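Local coordinates for protein MFP2b (PDB 2BJR) that enhances polymerisation of MSP in the amoeboid motility of Ascaris sperm and binds a zinc ion, at residues Ala231-Ser236 with Gln264-Ile269; Gly17-Asp22 with Gly53-Cys58; Gly237-Gly242 with Gly310-Ala315. One frame throughout, in Å; residues are numbered along the deposited sequence.

Interaction 1: residues Ala231-Ser236 with Gln264-Ile269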
loop_
_atom_site.group_PDB
_atom_site.type_symbol
_atom_site.label_atom_id
_atom_site.label_comp_id
_atom_site.label_asym_id
_atom_site.label_seq_id
_atom_site.Cartn_x
_atom_site.Cartn_y
_atom_site.Cartn_z
ATOM N N ALA A 231 -8.500 -3.252 -7.418
ATOM C CA ALA A 231 -8.209 -3.327 -5.986
ATOM C C ALA A 231 -7.243 -4.470 -5.771
ATOM O O ALA A 231 -7.174 -5.402 -6.596
ATOM C CB ALA A 231 -9.485 -3.557 -5.233
ATOM N N LEU A 232 -6.512 -4.386 -4.648
ATOM C CA LEU A 232 -5.540 -5.347 -4.197
ATOM C C LEU A 232 -5.881 -5.859 -2.816
ATOM O O LEU A 232 -6.288 -5.099 -1.946
ATOM C CB LEU A 232 -4.190 -4.689 -4.142
ATOM C CG LEU A 232 -2.984 -5.393 -3.524
ATOM C CD1 LEU A 232 -2.567 -6.507 -4.410
ATOM C CD2 LEU A 232 -1.865 -4.398 -3.240
ATOM N N TRP A 233 -5.756 -7.169 -2.661
ATOM C CA TRP A 233 -5.954 -7.865 -1.403
ATOM C C TRP A 233 -4.733 -8.794 -1.238
ATOM O O TRP A 233 -3.880 -8.875 -2.129
ATOM C CB TRP A 233 -7.174 -8.705 -1.559
ATOM C CG TRP A 233 -7.858 -9.157 -0.361
ATOM C CD1 TRP A 233 -8.082 -8.458 0.764
ATOM C CD2 TRP A 233 -8.480 -10.421 -0.191
ATOM N NE1 TRP A 233 -8.841 -9.196 1.641
ATOM C CE2 TRP A 233 -9.088 -10.420 1.081
ATOM C CE3 TRP A 233 -8.632 -11.550 -1.005
ATOM C CZ2 TRP A 233 -9.843 -11.496 1.556
ATOM C CZ3 TRP A 233 -9.374 -12.635 -0.525
ATOM C CH2 TRP A 233 -9.959 -12.602 0.750
ATOM N N TYR A 234 -4.677 -9.510 -0.108
ATOM C CA TYR A 234 -3.583 -10.421 0.193
ATOM C C TYR A 234 -4.129 -11.734 0.744
ATOM O O TYR A 234 -5.037 -11.705 1.541
ATOM C CB TYR A 234 -2.660 -9.769 1.195
ATOM C CG TYR A 234 -1.721 -8.809 0.552
ATOM C CD1 TYR A 234 -2.053 -7.443 0.453
ATOM C CD2 TYR A 234 -0.485 -9.226 0.069
ATOM C CE1 TYR A 234 -1.242 -6.561 -0.200
ATOM C CE2 TYR A 234 0.384 -8.298 -0.538
ATOM C CZ TYR A 234 -0.033 -6.985 -0.699
ATOM O OH TYR A 234 0.797 -6.072 -1.266
ATOM N N GLN A 235 -3.582 -12.855 0.295
ATOM C CA GLN A 235 -3.882 -14.170 0.868
ATOM C C GLN A 235 -2.579 -14.923 1.018
ATOM O O GLN A 235 -1.831 -15.079 0.056
ATOM C CB GLN A 235 -4.776 -14.997 -0.055
ATOM C CG GLN A 235 -6.243 -14.712 0.051
ATOM C CD GLN A 235 -6.851 -15.080 1.420
ATOM O OE1 GLN A 235 -6.359 -15.956 2.109
ATOM N NE2 GLN A 235 -7.871 -14.351 1.823
ATOM N N SER A 236 -2.297 -15.350 2.245
ATOM C CA SER A 236 -1.025 -15.968 2.585
ATOM C C SER A 236 0.207 -15.241 2.123
ATOM O O SER A 236 1.099 -15.862 1.589
ATOM C CB SER A 236 -0.986 -17.384 2.023
ATOM O OG SER A 236 -2.099 -18.136 2.472
ATOM N N GLN A 264 -17.169 -12.175 0.362
ATOM C CA GLN A 264 -17.621 -11.648 1.647
ATOM C C GLN A 264 -16.522 -11.756 2.692
ATOM O O GLN A 264 -15.563 -12.510 2.519
ATOM C CB GLN A 264 -18.895 -12.399 2.122
ATOM C CG GLN A 264 -18.685 -13.853 2.456
ATOM C CD GLN A 264 -20.013 -14.608 2.871
ATOM O OE1 GLN A 264 -20.806 -14.112 3.692
ATOM N NE2 GLN A 264 -20.221 -15.789 2.304
ATOM N N LYS A 265 -16.663 -10.954 3.748
ATOM C CA LYS A 265 -15.723 -10.884 4.863
ATOM C C LYS A 265 -14.310 -10.539 4.347
ATOM O O LYS A 265 -13.306 -11.095 4.798
ATOM C CB LYS A 265 -15.732 -12.175 5.669
ATOM C CG LYS A 265 -17.078 -12.425 6.393
ATOM C CD LYS A 265 -17.017 -13.665 7.292
ATOM C CE LYS A 265 -18.419 -14.149 7.655
ATOM N NZ LYS A 265 -18.391 -15.477 8.334
ATOM N N ILE A 266 -14.266 -9.638 3.381
ATOM C CA ILE A 266 -13.022 -9.334 2.668
ATOM C C ILE A 266 -12.119 -8.424 3.521
ATOM O O ILE A 266 -10.872 -8.556 3.525
ATOM C CB ILE A 266 -13.371 -8.637 1.301
ATOM C CG1 ILE A 266 -14.077 -9.573 0.327
ATOM C CG2 ILE A 266 -12.092 -8.082 0.642
ATOM C CD1 ILE A 266 -13.484 -10.833 0.203
ATOM N N GLY A 267 -12.727 -7.489 4.244
ATOM C CA GLY A 267 -11.986 -6.649 5.178
ATOM C C GLY A 267 -11.154 -5.587 4.431
ATOM O O GLY A 267 -11.626 -4.981 3.471
ATOM N N SER A 268 -9.919 -5.404 4.877
ATOM C CA SER A 268 -9.027 -4.374 4.364
ATOM C C SER A 268 -8.531 -4.681 2.934
ATOM O O SER A 268 -8.043 -5.773 2.671
ATOM C CB SER A 268 -7.848 -4.171 5.301
ATOM O OG SER A 268 -8.226 -3.458 6.477
ATOM N N ILE A 269 -8.693 -3.708 2.033
ATOM C CA ILE A 269 -8.199 -3.775 0.652
ATOM C C ILE A 269 -7.483 -2.485 0.301
ATOM O O ILE A 269 -7.481 -1.533 1.077
ATOM C CB ILE A 269 -9.338 -3.973 -0.376
ATOM C CG1 ILE A 269 -10.313 -2.799 -0.320
ATOM C CG2 ILE A 269 -10.009 -5.313 -0.143
ATOM C CD1 ILE A 269 -11.280 -2.801 -1.523
#

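Interaction 2: residues Gly17-Asp22 with Gly53-Cys58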
loop_
_atom_site.group_PDB
_atom_site.type_symbol
_atom_site.label_atom_id
_atom_site.label_comp_id
_atom_site.label_asym_id
_atom_site.label_seq_id
_atom_site.Cartn_x
_atom_site.Cartn_y
_atom_site.Cartn_z
ATOM N N GLY A 17 -5.938 -9.495 13.814
ATOM C CA GLY A 17 -6.916 -10.366 13.210
ATOM C C GLY A 17 -8.228 -9.712 12.767
ATOM O O GLY A 17 -9.104 -10.393 12.323
ATOM N N SER A 18 -8.335 -8.402 12.897
ATOM C CA SER A 18 -9.448 -7.630 12.373
ATOM C C SER A 18 -8.922 -6.607 11.326
ATOM O O SER A 18 -7.742 -6.350 11.240
ATOM C CB SER A 18 -10.179 -6.892 13.512
ATOM O OG SER A 18 -10.929 -7.804 14.312
ATOM N N PRO A 19 -9.795 -6.037 10.523
ATOM C CA PRO A 19 -9.346 -5.035 9.538
ATOM C C PRO A 19 -8.680 -3.823 10.114
ATOM O O PRO A 19 -8.855 -3.484 11.294
ATOM C CB PRO A 19 -10.626 -4.672 8.795
ATOM C CG PRO A 19 -11.507 -5.826 8.957
ATOM C CD PRO A 19 -11.237 -6.318 10.391
ATOM N N PHE A 20 -7.866 -3.154 9.277
ATOM C CA PHE A 20 -7.157 -1.980 9.695
ATOM C C PHE A 20 -8.090 -0.857 10.028
ATOM O O PHE A 20 -9.164 -0.754 9.454
ATOM C CB PHE A 20 -6.181 -1.461 8.619
ATOM C CG PHE A 20 -4.891 -2.221 8.553
ATOM C CD1 PHE A 20 -4.853 -3.475 7.945
ATOM C CD2 PHE A 20 -3.756 -1.688 9.091
ATOM C CE1 PHE A 20 -3.702 -4.158 7.888
ATOM C CE2 PHE A 20 -2.594 -2.350 9.052
ATOM C CZ PHE A 20 -2.560 -3.609 8.432
ATOM N N PRO A 21 -7.651 0.010 10.931
ATOM C CA PRO A 21 -8.355 1.275 11.176
ATOM C C PRO A 21 -8.299 2.206 9.954
ATOM O O PRO A 21 -7.506 1.992 9.021
ATOM C CB PRO A 21 -7.585 1.889 12.326
ATOM C CG PRO A 21 -6.159 1.206 12.245
ATOM C CD PRO A 21 -6.438 -0.133 11.763
ATOM N N ASP A 22 -9.101 3.266 9.994
ATOM C CA ASP A 22 -9.049 4.265 8.938
ATOM C C ASP A 22 -7.693 4.865 8.762
ATOM O O ASP A 22 -6.954 5.108 9.724
ATOM C CB ASP A 22 -9.992 5.433 9.233
ATOM C CG ASP A 22 -11.451 5.062 9.124
ATOM O OD1 ASP A 22 -11.864 3.998 8.603
ATOM O OD2 ASP A 22 -12.279 5.855 9.590
ATOM N N GLY A 53 -5.283 -11.532 4.275
ATOM C CA GLY A 53 -6.697 -11.846 4.216
ATOM C C GLY A 53 -7.631 -10.745 4.661
ATOM O O GLY A 53 -8.731 -11.025 5.136
ATOM N N GLY A 54 -7.205 -9.481 4.580
ATOM C CA GLY A 54 -8.052 -8.389 4.979
ATOM C C GLY A 54 -7.949 -7.936 6.416
ATOM O O GLY A 54 -8.634 -6.987 6.801
ATOM N N VAL A 55 -7.063 -8.559 7.176
ATOM C CA VAL A 55 -6.877 -8.226 8.587
ATOM C C VAL A 55 -5.441 -8.032 8.975
ATOM O O VAL A 55 -4.522 -8.403 8.236
ATOM C CB VAL A 55 -7.500 -9.354 9.507
ATOM C CG1 VAL A 55 -8.946 -9.571 9.107
ATOM C CG2 VAL A 55 -6.723 -10.607 9.404
ATOM N N ILE A 56 -5.255 -7.422 10.151
ATOM C CA ILE A 56 -3.955 -7.079 10.699
ATOM C C ILE A 56 -3.178 -8.329 11.131
ATOM O O ILE A 56 -3.676 -9.156 11.919
ATOM C CB ILE A 56 -4.125 -6.135 11.949
ATOM C CG1 ILE A 56 -4.723 -4.792 11.559
ATOM C CG2 ILE A 56 -2.797 -5.916 12.690
ATOM C CD1 ILE A 56 -5.111 -3.917 12.802
ATOM N N GLU A 57 -1.951 -8.443 10.619
ATOM C CA GLU A 57 -0.900 -9.249 11.219
ATOM C C GLU A 57 0.199 -8.266 11.557
ATOM O O GLU A 57 0.226 -7.132 11.046
ATOM C CB GLU A 57 -0.431 -10.327 10.258
ATOM C CG GLU A 57 -1.445 -11.459 10.086
ATOM C CD GLU A 57 -0.927 -12.686 9.341
ATOM O OE1 GLU A 57 0.280 -12.829 9.125
ATOM O OE2 GLU A 57 -1.744 -13.541 8.963
ATOM N N CYS A 58 1.098 -8.623 12.462
ATOM C CA CYS A 58 2.124 -7.712 12.880
ATOM C C CYS A 58 3.335 -8.430 13.480
ATOM O O CYS A 58 3.287 -9.631 13.774
ATOM C CB CYS A 58 1.564 -6.674 13.847
ATOM S SG CYS A 58 0.718 -7.462 15.266
#

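Interaction 3: residues Gly237-Gly242 with Gly310-Ala315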
loop_
_atom_site.group_PDB
_atom_site.type_symbol
_atom_site.label_atom_id
_atom_site.label_comp_id
_atom_site.label_asym_id
_atom_site.label_seq_id
_atom_site.Cartn_x
_atom_site.Cartn_y
_atom_site.Cartn_z
ATOM N N GLY A 237 0.267 -13.917 2.296
ATOM C CA GLY A 237 1.389 -13.145 1.855
ATOM C C GLY A 237 1.465 -12.930 0.348
ATOM O O GLY A 237 2.363 -12.275 -0.121
ATOM N N GLU A 238 0.486 -13.427 -0.391
ATOM C CA GLU A 238 0.465 -13.262 -1.849
ATOM C C GLU A 238 -0.478 -12.118 -2.290
ATOM O O GLU A 238 -1.632 -12.061 -1.848
ATOM C CB GLU A 238 -0.017 -14.524 -2.518
ATOM C CG GLU A 238 0.908 -15.710 -2.270
ATOM C CD GLU A 238 0.475 -17.000 -2.932
ATOM O OE1 GLU A 238 -0.164 -16.993 -4.017
ATOM O OE2 GLU A 238 0.867 -18.060 -2.369
ATOM N N PRO A 239 -0.020 -11.257 -3.183
ATOM C CA PRO A 239 -0.872 -10.180 -3.713
ATOM C C PRO A 239 -1.910 -10.692 -4.678
ATOM O O PRO A 239 -1.625 -11.553 -5.532
ATOM C CB PRO A 239 0.129 -9.267 -4.405
ATOM C CG PRO A 239 1.216 -10.167 -4.857
ATOM C CD PRO A 239 1.314 -11.223 -3.806
ATOM N N VAL A 240 -3.155 -10.256 -4.488
ATOM C CA VAL A 240 -4.281 -10.662 -5.302
ATOM C C VAL A 240 -4.964 -9.409 -5.852
ATOM O O VAL A 240 -5.552 -8.631 -5.090
ATOM C CB VAL A 240 -5.298 -11.418 -4.462
ATOM C CG1 VAL A 240 -6.399 -12.030 -5.315
ATOM C CG2 VAL A 240 -4.569 -12.481 -3.646
HETATM N N MSE A 241 -4.894 -9.239 -7.173
HETATM C CA MSE A 241 -5.667 -8.188 -7.808
HETATM C C MSE A 241 -7.071 -8.704 -8.078
HETATM O O MSE A 241 -7.316 -9.850 -8.356
HETATM C CB MSE A 241 -5.061 -7.679 -9.111
HETATM C CG MSE A 241 -3.733 -7.097 -8.993
HETATM SE SE MSE A 241 -3.687 -5.390 -8.126
HETATM C CE MSE A 241 -1.800 -5.168 -8.340
ATOM N N GLY A 242 -8.025 -7.826 -7.903
ATOM C CA GLY A 242 -9.366 -8.174 -8.165
ATOM C C GLY A 242 -10.188 -6.937 -8.426
ATOM O O GLY A 242 -9.666 -5.909 -8.848
ATOM N N GLY A 310 5.594 -14.991 -8.330
ATOM C CA GLY A 310 5.076 -14.369 -9.536
ATOM C C GLY A 310 4.555 -12.972 -9.234
ATOM O O GLY A 310 3.893 -12.771 -8.218
ATOM N N ASN A 311 4.837 -12.021 -10.110
ATOM C CA ASN A 311 4.371 -10.655 -9.953
ATOM C C ASN A 311 3.001 -10.512 -10.555
ATOM O O ASN A 311 2.720 -11.050 -11.613
ATOM C CB ASN A 311 5.365 -9.713 -10.593
ATOM C CG ASN A 311 6.791 -10.010 -10.124
ATOM O OD1 ASN A 311 6.999 -10.382 -8.945
ATOM N ND2 ASN A 311 7.753 -9.919 -11.039
ATOM N N ILE A 312 2.108 -9.835 -9.848
ATOM C CA ILE A 312 0.706 -9.849 -10.218
ATOM C C ILE A 312 0.245 -8.489 -10.718
ATOM O O ILE A 312 0.537 -7.476 -10.103
ATOM C CB ILE A 312 -0.099 -10.308 -9.007
ATOM C CG1 ILE A 312 0.420 -11.658 -8.473
ATOM C CG2 ILE A 312 -1.547 -10.443 -9.365
ATOM C CD1 ILE A 312 0.300 -12.829 -9.447
ATOM N N SER A 313 -0.523 -8.483 -11.805
ATOM C CA SER A 313 -0.998 -7.279 -12.478
ATOM C C SER A 313 -2.520 -7.315 -12.592
ATOM O O SER A 313 -3.093 -8.415 -12.671
ATOM C CB SER A 313 -0.416 -7.193 -13.909
ATOM O OG SER A 313 0.997 -7.187 -13.862
ATOM N N PRO A 314 -3.183 -6.140 -12.663
ATOM C CA PRO A 314 -4.616 -6.120 -12.933
ATOM C C PRO A 314 -4.875 -6.465 -14.418
ATOM O O PRO A 314 -4.131 -6.000 -15.266
ATOM C CB PRO A 314 -5.024 -4.636 -12.651
ATOM C CG PRO A 314 -3.863 -4.013 -12.029
ATOM C CD PRO A 314 -2.657 -4.760 -12.536
ATOM N N ALA A 315 -5.941 -7.193 -14.715
ATOM C CA ALA A 315 -6.213 -7.653 -16.083
ATOM C C ALA A 315 -7.684 -7.936 -16.248
ATOM O O ALA A 315 -8.312 -8.528 -15.383
ATOM C CB ALA A 315 -5.425 -8.881 -16.378
#

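Interaction 1: residues Ala231-Ser236 with Gln264-Ile269
W233 and I266 meet through a hydrogen bond and through two methyl groups of the isoleucine, all on the indole. The polar contact is the bond from W233 NE1 to I266 O, 2.8 Å long. With an N-H...O angle of 140° it is clearly bent, and the acceptor lies out of the ring plane while the donor is tilted from the carbonyl plane. CG of W233 stands anti to its own backbone N (chi1 -160°), a setting that carries the pyrrole side of the indole across to the 264-269 segment.

The CH-pi contact comes from the same isoleucine. I266 CG2 lies over one face of the five-membered ring, 3.9 Å from its centroid and 25° off the normal, hence displaced toward the rim. I266 CD1 reaches the benzo part, 3.9 Å from W233 CZ2. F255 stacks on W233 and Y262 meets it edge to face, so the indole is part of a larger aromatic cluster.

At the ring edge, S268 O lies in the indole plane, 3.3 Å from W233 CD1; this oxygen also accepts a hydrogen bond from N51 ND2.

The remaining packing is apolar. I269 CG2 approaches W233 CD1 obliquely at 3.8 Å, and I269 CD1 touches A231 CB at 4.2 Å. These contacts follow from strand pairing: 229-235 and 268-274 are antiparallel neighbours in one sheet, W233 and I269 have their CA atoms 5.1 Å apart, and L232 forms a backbone hydrogen bond with Q270.

Taken together, the chemistry implies that rotation of the indole is probably restricted, by the bent N-H bond, the methyl groups and the neighbouring rings, while the buried NE1 has its hydrogen-bonding need met within the contact.

Interaction 2: residues Gly17-Asp22 with Gly53-Cys58
I56 sets its CG1 almost exactly over the middle of the F20 ring, 3.7 Å from the centroid and only 6° off the normal, a CH-pi contact in which all six ring carbons lie at similar distances from one methylene. With CG1 of I56 anti to its carbonyl carbon, the side chain runs between the ring and the backbone of the 17-22 segment, and its CD1 goes on to P21 CD at 4.1 Å. I77, on strand 76-81, also packs against I56.

V55 fills the next layer. Its CG1 lies 3.3 Å from G17 O and 4.2 Å from P19 CD, so this branch is pressed against main chain as much as against the proline ring. Beyond it, P19 CA makes a bent CA-H...O contact with G54 O, 3.4 Å away.

At the polar edge, two backbone hydrogen bonds use both polar atoms of I56: G17 N donates to I56 O over 3.0 Å, and I56 N donates to S18 O over 2.9 Å. The first arrives on a lone pair in the carbonyl plane, the second from above the S18 carbonyl plane, not on a lone pair. Farther along the loop, F20 N bonds to S268 OG, and D22 forms salt bridges with K83 and R199.

Two consecutive residues, G17 and S18, thus face the single residue I56, and G17 has phi 82° and psi 4°. This bonding pattern and these glycine angles match those of a G1 beta bulge, though here one side is loop and the other the start of strand 55-62, so the likeness is local.

Interaction 3: residues Gly237-Gly242 with Gly310-Ala315
P239 lies nearest I312 and M241 nearest P314, with CA-CA distances of 6.7 Å and 5.6 Å, so the two segments run in the same sense. No hydrogen bond joins them; each strand instead pairs within its own antiparallel sheet, 238-247 through V240 with W233, and 313-319 through S313 with A328 and P314 with L357, so the contact is packing between two sheets.

The side chains of P239, M241 and I312 leave the backbone toward the opposite segment and fill the interface. I312 packs against P239: its CG1 is 3.6 Å from P239 O and 4.0 Å from P239 CG, an oblique crossing in which the isoleucine branch meets both the carbonyl and the proline ring. Its other branch, CG2, touches M241 CG at 4.0 Å. One isoleucine therefore spans the gap between two alternate residues of strand 238-247. L232 and Y234 also pack against P239, extending the apolar patch along strand 229-235, while K327 of strand 322-329 touches both I312 and M241.

M241, modelled as selenomethionine, is bent at chi2 (-72°) and lies alongside the P314 ring, the two side chains pointing the same way. Its CG rests on the peptide between S313 and P314, 3.8 Å from P314 N. The selenium itself, SE of M241, is 4.1 Å from P314 CG, and beyond the bend the chain runs on extended (chi3 -178°), bringing M241 CE to 3.7 Å from I312 O.

How the interactions relate
Interactions 1 and 3 are buried and share a sheet: strands 229-235 and 238-247 pair through W233 O to V240 N and A231 O to G242 N. Interaction 1 joins strand 229-235 to strand 268-274 of that sheet and to the loop leading into it, adding a hydrogen bond to aromatic packing; interaction 3 packs against a second sheet by van der Waals contact, with no hydrogen bond across its segments. Interaction 2, partly exposed and in the N-terminal half, relies more on backbone hydrogen bonds. It touches interaction 1, where probable bonds G53 N to Y234 O and S268 N to G54 O connect the two halves. Interactions 2 and 3 do not touch.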